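Local coordinates for ErfK/YbiS/YcfS/YnhG family protein (Xylanimonas cellulosilytica, PDB 4LPQ) that probably cross-links peptidoglycan as an L,D-transpeptidase, here as a piece holding a putative peptidoglycan-binding domain and the YkuD-type catalytic domain, at residues N110-Y119 and I172-R183; T148-R156 and G162-S170. One frame throughout, in Å; residues are numbered along the deposited sequence. Where two conformers were deposited one is given.

Interaction 1 (N110-Y119 and I172-R183)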
loop_
_atom_site.group_PDB
_atom_site.type_symbol
_atom_site.label_atom_id
_atom_site.label_comp_id
_atom_site.label_asym_id
_atom_site.label_seq_id
_atom_site.Cartn_x
_atom_site.Cartn_y
_atom_site.Cartn_z
ATOM N N ASN A 110 -1.987 -0.770 0.285
ATOM C CA ASN A 110 -0.987 -1.825 0.328
ATOM C C ASN A 110 0.308 -1.352 -0.336
ATOM O O ASN A 110 0.325 -0.761 -1.396
ATOM C CB ASN A 110 -1.543 -3.020 -0.431
ATOM C CG ASN A 110 -0.640 -4.236 -0.362
ATOM O OD1 ASN A 110 -0.292 -4.658 0.731
ATOM N ND2 ASN A 110 -0.258 -4.754 -1.526
ATOM N N ALA A 111 1.453 -1.654 0.338
ATOM C CA ALA A 111 2.774 -1.221 -0.104
ATOM C C ALA A 111 3.777 -2.368 -0.046
ATOM O O ALA A 111 3.573 -3.361 0.663
ATOM C CB ALA A 111 3.255 0.004 0.724
ATOM N N SER A 112 4.919 -2.218 -0.757
ATOM C CA SER A 112 6.005 -3.111 -0.622
ATOM C C SER A 112 7.261 -2.350 -0.800
ATOM O O SER A 112 7.468 -1.635 -1.770
ATOM C CB SER A 112 5.882 -4.250 -1.659
ATOM O OG SER A 112 6.923 -5.205 -1.531
ATOM N N SER A 113 8.181 -2.497 0.184
ATOM C CA SER A 113 9.440 -1.786 0.255
ATOM C C SER A 113 10.659 -2.681 0.106
ATOM O O SER A 113 10.517 -3.789 -0.378
ATOM C CB SER A 113 9.476 -0.906 1.497
ATOM O OG SER A 113 9.526 -1.725 2.668
ATOM N N GLY A 114 11.845 -2.206 0.469
ATOM C CA GLY A 114 13.052 -2.936 0.154
ATOM C C GLY A 114 13.203 -4.273 0.846
ATOM O O GLY A 114 12.892 -4.379 2.017
ATOM N N ASN A 115 13.687 -5.236 0.112
ATOM C CA ASN A 115 13.863 -6.573 0.657
ATOM C C ASN A 115 15.078 -6.828 1.559
ATOM O O ASN A 115 15.156 -7.900 2.094
ATOM C CB ASN A 115 13.755 -7.616 -0.436
ATOM C CG ASN A 115 14.932 -7.656 -1.336
ATOM O OD1 ASN A 115 15.975 -7.074 -1.105
ATOM N ND2 ASN A 115 14.791 -8.479 -2.315
ATOM N N GLY A 116 15.932 -5.814 1.687
ATOM C CA GLY A 116 17.059 -5.894 2.593
ATOM C C GLY A 116 18.212 -6.701 2.091
ATOM O O GLY A 116 19.176 -6.851 2.854
ATOM N N GLU A 117 18.123 -7.203 0.863
ATOM C CA GLU A 117 19.148 -8.072 0.280
ATOM C C GLU A 117 20.104 -7.232 -0.578
ATOM O O GLU A 117 19.805 -6.118 -0.981
ATOM C CB GLU A 117 18.503 -9.223 -0.554
ATOM C CG GLU A 117 17.523 -10.084 0.184
ATOM C CD GLU A 117 16.904 -11.250 -0.586
ATOM O OE1 GLU A 117 17.322 -11.582 -1.735
ATOM O OE2 GLU A 117 16.012 -11.907 0.022
ATOM N N THR A 118 21.276 -7.816 -0.874
ATOM C CA THR A 118 22.206 -7.098 -1.763
ATOM C C THR A 118 21.760 -7.218 -3.182
ATOM O O THR A 118 21.003 -8.167 -3.576
ATOM C CB THR A 118 23.648 -7.526 -1.632
ATOM O OG1 THR A 118 23.722 -8.894 -1.930
ATOM C CG2 THR A 118 24.126 -7.392 -0.261
ATOM N N TYR A 119 22.142 -6.226 -3.969
ATOM C CA TYR A 119 21.937 -6.245 -5.421
ATOM C C TYR A 119 23.130 -5.504 -6.113
ATOM O O TYR A 119 23.809 -4.712 -5.465
ATOM C CB TYR A 119 20.605 -5.664 -5.837
ATOM C CG TYR A 119 20.452 -4.166 -5.573
ATOM C CD1 TYR A 119 19.961 -3.685 -4.335
ATOM C CD2 TYR A 119 20.755 -3.223 -6.590
ATOM C CE1 TYR A 119 19.900 -2.323 -4.089
ATOM C CE2 TYR A 119 20.630 -1.888 -6.370
ATOM C CZ TYR A 119 20.186 -1.432 -5.129
ATOM O OH TYR A 119 20.051 -0.074 -5.001
ATOM N N ILE A 172 2.802 -5.750 -5.997
ATOM C CA ILE A 172 2.929 -5.196 -4.647
ATOM C C ILE A 172 2.601 -6.361 -3.684
ATOM O O ILE A 172 1.465 -6.461 -3.211
ATOM C CB ILE A 172 2.047 -3.986 -4.434
ATOM C CG1 ILE A 172 2.187 -2.970 -5.546
ATOM C CG2 ILE A 172 2.413 -3.351 -3.120
ATOM C CD1 ILE A 172 1.119 -3.103 -6.617
ATOM N N PRO A 173 3.603 -7.213 -3.412
ATOM C CA PRO A 173 3.295 -8.403 -2.686
ATOM C C PRO A 173 3.208 -8.200 -1.163
ATOM O O PRO A 173 3.351 -7.079 -0.664
ATOM C CB PRO A 173 4.430 -9.289 -2.977
ATOM C CG PRO A 173 5.451 -8.523 -3.531
ATOM C CD PRO A 173 4.960 -7.251 -3.976
ATOM N N THR A 174 2.909 -9.269 -0.456
ATOM C CA THR A 174 2.757 -9.247 0.950
ATOM C C THR A 174 4.036 -9.237 1.789
ATOM O O THR A 174 3.975 -9.222 3.016
ATOM C CB THR A 174 1.902 -10.401 1.421
ATOM O OG1 THR A 174 2.548 -11.620 1.061
ATOM C CG2 THR A 174 0.486 -10.397 0.891
ATOM N N TYR A 175 5.164 -9.238 1.118
ATOM C CA TYR A 175 6.471 -9.090 1.732
ATOM C C TYR A 175 7.211 -7.985 1.012
ATOM O O TYR A 175 6.853 -7.601 -0.109
ATOM C CB TYR A 175 7.232 -10.449 1.613
ATOM C CG TYR A 175 7.468 -10.915 0.196
ATOM C CD1 TYR A 175 8.571 -10.546 -0.512
ATOM C CD2 TYR A 175 6.530 -11.689 -0.469
ATOM C CE1 TYR A 175 8.778 -10.937 -1.810
ATOM C CE2 TYR A 175 6.710 -12.078 -1.807
ATOM C CZ TYR A 175 7.876 -11.719 -2.469
ATOM O OH TYR A 175 8.068 -12.114 -3.762
ATOM N N PRO A 176 8.239 -7.451 1.664
ATOM C CA PRO A 176 9.076 -6.396 1.024
ATOM C C PRO A 176 9.861 -6.975 -0.130
ATOM O O PRO A 176 10.677 -7.868 0.075
ATOM C CB PRO A 176 9.896 -5.875 2.145
ATOM C CG PRO A 176 9.593 -6.653 3.330
ATOM C CD PRO A 176 8.657 -7.705 3.040
ATOM N N ALA A 177 9.654 -6.464 -1.338
ATOM C CA ALA A 177 10.154 -7.093 -2.535
ATOM C C ALA A 177 11.054 -6.175 -3.385
ATOM O O ALA A 177 11.554 -6.649 -4.429
ATOM C CB ALA A 177 8.991 -7.546 -3.405
ATOM N N SER A 178 11.162 -4.895 -3.024
ATOM C CA SER A 178 11.865 -3.933 -3.872
ATOM C C SER A 178 13.350 -3.837 -3.636
ATOM O O SER A 178 13.890 -4.428 -2.722
ATOM C CB SER A 178 11.183 -2.567 -3.775
ATOM O OG SER A 178 11.626 -1.901 -2.646
ATOM N N HIS A 179 13.993 -2.954 -4.415
ATOM C CA HIS A 179 15.400 -2.554 -4.132
ATOM C C HIS A 179 15.510 -1.368 -3.213
ATOM O O HIS A 179 16.595 -0.857 -2.972
ATOM C CB HIS A 179 16.162 -2.238 -5.400
ATOM C CG HIS A 179 16.535 -3.422 -6.163
ATOM N ND1 HIS A 179 17.195 -3.318 -7.354
ATOM C CD2 HIS A 179 16.516 -4.732 -5.869
ATOM C CE1 HIS A 179 17.511 -4.521 -7.809
ATOM N NE2 HIS A 179 17.169 -5.397 -6.893
ATOM N N GLY A 180 14.364 -0.931 -2.660
ATOM C CA GLY A 180 14.368 0.142 -1.750
ATOM C C GLY A 180 13.235 1.130 -1.934
ATOM O O GLY A 180 12.844 1.832 -0.955
ATOM N N CYS A 181 12.728 1.339 -3.175
ATOM C CA CYS A 181 11.598 2.234 -3.305
ATOM C C CYS A 181 10.340 1.588 -2.689
ATOM O O CYS A 181 10.309 0.387 -2.381
ATOM C CB CYS A 181 11.370 2.505 -4.731
ATOM S SG CYS A 181 12.660 3.595 -5.445
ATOM N N VAL A 182 9.318 2.428 -2.510
ATOM C CA VAL A 182 8.059 1.956 -1.961
ATOM C C VAL A 182 7.041 1.844 -3.033
ATOM O O VAL A 182 6.615 2.864 -3.601
ATOM C CB VAL A 182 7.594 2.894 -0.832
ATOM C CG1 VAL A 182 6.284 2.431 -0.262
ATOM C CG2 VAL A 182 8.697 2.995 0.262
ATOM N N ARG A 183 6.591 0.650 -3.353
ATOM C CA ARG A 183 5.644 0.359 -4.393
ATOM C C ARG A 183 4.194 0.373 -3.841
ATOM O O ARG A 183 3.969 -0.152 -2.750
ATOM C CB ARG A 183 5.848 -1.111 -4.917
ATOM C CG ARG A 183 7.173 -1.344 -5.472
ATOM C CD ARG A 183 7.163 -2.832 -5.806
ATOM N NE ARG A 183 8.386 -3.095 -6.379
ATOM C CZ ARG A 183 8.753 -4.263 -6.774
ATOM N NH1 ARG A 183 7.890 -5.296 -6.733
ATOM N NH2 ARG A 183 9.968 -4.342 -7.198
#
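Ser112 and Arg183 form a single antiparallel hydrogen-bonded pair, with Arg183 N to Ser112 O at 2.9 Å and nearly straight. Further along, Ser178 N donates to Ser113 O and Asn115 N to Ser178 O, so 110-115 is laced to the loop before Cys181. Ser112 OG, anti to its own N (chi1 -178°), reaches into the bend of that loop and donates to Tyr175 O at 2.8 Å. At the Asn110 end the amide donates from ND2 to Ile172 O at 3.0 Å, a bent bond (130°) from above the carbonyl plane, and OD1 is hydrogen-bonded to Lys54 NZ; Ile172 CG2 lies alongside ND2. At the Tyr119 end its ring and that of His179 lie face to face, planes 10° apart and centroids 3.9 Å apart, and the polar end of His179 is hydrogen-bonded to Leu149. Ser178 OG accepts from Gly180 N in an ST turn and donates to Cys181 O at 2.7 Å, on a lone pair in the carbonyl plane. Held by backbone and hydroxyl alike, Ser178 probably helps fix the loop of Cys181, the predicted YkuD nucleophile; most bonds between the segments are main-chain, and the aromatic stack pins the His179 side.

Interaction 2 (T148-R156 and G162-S170)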
loop_
_atom_site.group_PDB
_atom_site.type_symbol
_atom_site.label_atom_id
_atom_site.label_comp_id
_atom_site.label_asym_id
_atom_site.label_seq_id
_atom_site.Cartn_x
_atom_site.Cartn_y
_atom_site.Cartn_z
ATOM N N THR A 148 17.341 4.322 -11.172
ATOM C CA THR A 148 18.727 3.835 -10.881
ATOM C C THR A 148 18.759 2.731 -9.841
ATOM O O THR A 148 19.736 1.977 -9.791
ATOM C CB THR A 148 19.688 5.039 -10.439
ATOM O OG1 THR A 148 19.254 5.750 -9.230
ATOM C CG2 THR A 148 19.745 6.025 -11.562
ATOM N N LEU A 149 17.706 2.672 -9.003
ATOM C CA LEU A 149 17.602 1.688 -7.910
ATOM C C LEU A 149 16.860 0.455 -8.368
ATOM O O LEU A 149 17.330 -0.672 -8.243
ATOM C CB LEU A 149 16.850 2.298 -6.676
ATOM C CG LEU A 149 17.673 3.103 -5.711
ATOM C CD1 LEU A 149 18.169 4.402 -6.387
ATOM C CD2 LEU A 149 16.773 3.408 -4.520
ATOM N N GLU A 150 15.641 0.647 -8.796
ATOM C CA GLU A 150 14.737 -0.435 -9.156
ATOM C C GLU A 150 15.029 -1.016 -10.532
ATOM O O GLU A 150 15.405 -0.255 -11.415
ATOM C CB GLU A 150 13.280 -0.029 -9.057
ATOM C CG GLU A 150 12.875 0.545 -7.695
ATOM C CD GLU A 150 13.032 -0.424 -6.505
ATOM O OE1 GLU A 150 12.788 -1.580 -6.673
ATOM O OE2 GLU A 150 13.534 0.052 -5.504
ATOM N N LEU A 151 14.760 -2.301 -10.703
ATOM C CA LEU A 151 14.936 -2.935 -12.015
ATOM C C LEU A 151 13.907 -2.644 -13.047
ATOM O O LEU A 151 14.207 -2.546 -14.263
ATOM C CB LEU A 151 14.991 -4.436 -11.803
ATOM C CG LEU A 151 16.248 -4.967 -11.180
ATOM C CD1 LEU A 151 16.214 -6.477 -11.111
ATOM C CD2 LEU A 151 17.436 -4.491 -12.055
ATOM N N GLY A 152 12.670 -2.547 -12.633
ATOM C CA GLY A 152 11.621 -2.242 -13.654
ATOM C C GLY A 152 11.389 -0.733 -13.698
ATOM O O GLY A 152 12.130 0.106 -13.103
ATOM N N ASP A 153 10.362 -0.362 -14.397
ATOM C CA ASP A 153 9.941 1.034 -14.474
ATOM C C ASP A 153 8.967 1.351 -13.316
ATOM O O ASP A 153 8.310 0.472 -12.738
ATOM C CB ASP A 153 9.278 1.359 -15.808
ATOM C CG ASP A 153 10.258 1.341 -16.975
ATOM O OD1 ASP A 153 11.467 1.627 -16.852
ATOM O OD2 ASP A 153 9.760 1.032 -18.048
HETATM N N MSE A 154 8.868 2.619 -13.040
HETATM C CA MSE A 154 8.091 3.158 -11.982
HETATM C C MSE A 154 7.007 4.039 -12.588
HETATM O O MSE A 154 7.242 4.932 -13.406
HETATM C CB MSE A 154 8.930 4.096 -11.097
HETATM C CG MSE A 154 10.063 3.338 -10.413
HETATM SE SE MSE A 154 11.066 4.474 -9.066
HETATM C CE MSE A 154 11.609 5.730 -10.298
ATOM N N TRP A 155 5.766 3.853 -12.120
ATOM C CA TRP A 155 4.612 4.667 -12.545
ATOM C C TRP A 155 4.421 5.883 -11.676
ATOM O O TRP A 155 4.159 5.729 -10.458
ATOM C CB TRP A 155 3.330 3.807 -12.608
ATOM C CG TRP A 155 2.123 4.588 -13.011
ATOM C CD1 TRP A 155 1.055 4.876 -12.216
ATOM C CD2 TRP A 155 1.853 5.151 -14.294
ATOM N NE1 TRP A 155 0.121 5.596 -12.962
ATOM C CE2 TRP A 155 0.600 5.759 -14.231
ATOM C CE3 TRP A 155 2.581 5.233 -15.503
ATOM C CZ2 TRP A 155 0.070 6.456 -15.308
ATOM C CZ3 TRP A 155 2.082 5.946 -16.535
ATOM C CH2 TRP A 155 0.822 6.532 -16.454
ATOM N N ARG A 156 4.580 7.070 -12.217
ATOM C CA ARG A 156 4.344 8.318 -11.523
ATOM C C ARG A 156 5.091 8.396 -10.196
ATOM O O ARG A 156 4.462 8.711 -9.170
ATOM C CB ARG A 156 2.852 8.575 -11.445
ATOM C CG ARG A 156 2.083 8.504 -12.763
ATOM C CD ARG A 156 0.630 8.876 -12.607
ATOM N NE ARG A 156 0.400 10.281 -12.451
ATOM C CZ ARG A 156 -0.765 10.785 -12.191
ATOM N NH1 ARG A 156 -1.782 10.027 -11.869
ATOM N NH2 ARG A 156 -0.929 12.122 -12.253
ATOM N N GLY A 162 16.884 11.170 -2.667
ATOM C CA GLY A 162 17.665 10.662 -3.781
ATOM C C GLY A 162 16.730 9.851 -4.682
ATOM O O GLY A 162 15.686 10.351 -5.134
ATOM N N GLY A 163 17.158 8.658 -5.048
ATOM C CA GLY A 163 16.372 7.796 -5.898
ATOM C C GLY A 163 15.216 7.082 -5.273
ATOM O O GLY A 163 14.459 6.411 -5.914
ATOM N N TYR A 164 15.085 7.210 -3.979
ATOM C CA TYR A 164 14.012 6.580 -3.230
ATOM C C TYR A 164 12.717 7.365 -3.451
ATOM O O TYR A 164 12.614 8.591 -3.209
ATOM C CB TYR A 164 14.277 6.488 -1.740
ATOM C CG TYR A 164 15.453 5.629 -1.388
ATOM C CD1 TYR A 164 15.306 4.259 -1.280
ATOM C CD2 TYR A 164 16.666 6.120 -1.112
ATOM C CE1 TYR A 164 16.350 3.416 -1.025
ATOM C CE2 TYR A 164 17.718 5.315 -0.814
ATOM C CZ TYR A 164 17.563 3.942 -0.740
ATOM O OH TYR A 164 18.660 3.154 -0.449
ATOM N N ALA A 165 11.720 6.619 -3.989
ATOM C CA ALA A 165 10.456 7.143 -4.361
ATOM C C ALA A 165 9.342 6.231 -3.941
ATOM O O ALA A 165 9.509 5.033 -3.731
ATOM C CB ALA A 165 10.378 7.292 -5.893
ATOM N N VAL A 166 8.146 6.808 -3.836
ATOM C CA VAL A 166 6.848 6.084 -3.838
ATOM C C VAL A 166 6.373 6.063 -5.288
ATOM O O VAL A 166 6.385 7.097 -5.977
ATOM C CB VAL A 166 5.808 6.795 -2.953
ATOM C CG1 VAL A 166 4.505 6.003 -2.932
ATOM C CG2 VAL A 166 6.336 6.931 -1.529
ATOM N N HIS A 167 5.993 4.890 -5.773
ATOM C CA HIS A 167 5.568 4.756 -7.176
ATOM C C HIS A 167 4.623 3.659 -7.399
ATOM O O HIS A 167 4.566 2.716 -6.582
ATOM C CB HIS A 167 6.805 4.599 -8.095
ATOM C CG HIS A 167 7.530 3.302 -7.874
ATOM N ND1 HIS A 167 7.218 2.144 -8.563
ATOM C CD2 HIS A 167 8.539 2.994 -7.043
ATOM C CE1 HIS A 167 8.036 1.181 -8.136
ATOM N NE2 HIS A 167 8.821 1.658 -7.198
ATOM N N GLY A 168 3.890 3.697 -8.472
ATOM C CA GLY A 168 3.107 2.552 -8.895
ATOM C C GLY A 168 3.926 1.459 -9.557
ATOM O O GLY A 168 4.960 1.706 -10.199
ATOM N N SER A 169 3.476 0.249 -9.319
ATOM C CA SER A 169 4.168 -0.951 -9.789
ATOM C C SER A 169 3.194 -2.000 -10.213
ATOM O O SER A 169 2.047 -1.984 -9.757
ATOM C CB SER A 169 5.089 -1.486 -8.709
ATOM O OG SER A 169 5.994 -2.488 -9.162
ATOM N N SER A 170 3.617 -2.980 -11.007
ATOM C CA SER A 170 2.726 -4.065 -11.357
ATOM C C SER A 170 2.477 -5.095 -10.288
ATOM O O SER A 170 1.506 -5.831 -10.376
ATOM C CB SER A 170 3.289 -4.828 -12.580
ATOM O OG SER A 170 4.585 -5.368 -12.241
HETATM O O HOH W 1 8.280 -1.064 -10.466
#
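Trp155 and Gly168 make an antiparallel hydrogen-bonded pair, Trp155 N donating to Gly168 O and Gly168 N returning a bond to Trp155 O at 2.9 Å. Beside this pair, selenomethionine Met154 lies over one face of the His167 imidazole: CG sits above the ring centre, 3.5 Å from the centroid. With the chain extended from CA to SE (chi2 -173°), SE comes to 3.6 Å from CD2 of His167, a sulfur-aromatic type of contact made here by selenium. The ring is held from its rim as well. His167 ND1 donates to Gly168 O at 2.8 Å, close to the ring plane but well above the plane of the carbonyl, and Trp155 N reaches the same oxygen from the opposite face. CG of His167 is lodged between backbone N and carbonyl carbon (chi1 67°), and that rotation swings ND1 over to the carbonyl of the following residue, Gly168. An alanine in place of His167 would remove the predicted proton donor/acceptor and would probably leave Met154 without the ring it lies on and Gly168 O without its second donor. At the other end Leu149 CD2 sits over a face of the Tyr164 ring, 3.5 Å from CE1, and CD1 packs on Gly163. A water joins Asp153 O to Ser169 OG. The contact joins strands 154-159 and 164-168 of the hairpin at its open end; the latter pairs in parallel with strand 182-184, while helix 186-196 packs on Val166 through Met189 and takes a hydrogen bond from Trp155 NE1 at Asn190 OD1.

Interactions 1 and 2 meet at the predicted active site, their centres about 11 Å apart. Each supplies one of the two predicted catalytic residues: Cys181 comes from 172-183 and His167 from 162-170, their side chains about 4 Å apart, on or just before neighbouring parallel strands of one sheet. Glu150 of interaction 2 spans the join, with OE2 2.8 Å from Cys181 N in a probable hydrogen bond and OE1 bonded to His179 N. His179 ND1 lies 2.8 Å from Leu149 O, a second probable bond. The loop of Cys181 is thus held from two different places, by 148-156 through Leu149 and Glu150 and by 110-119 through its backbone and Tyr119.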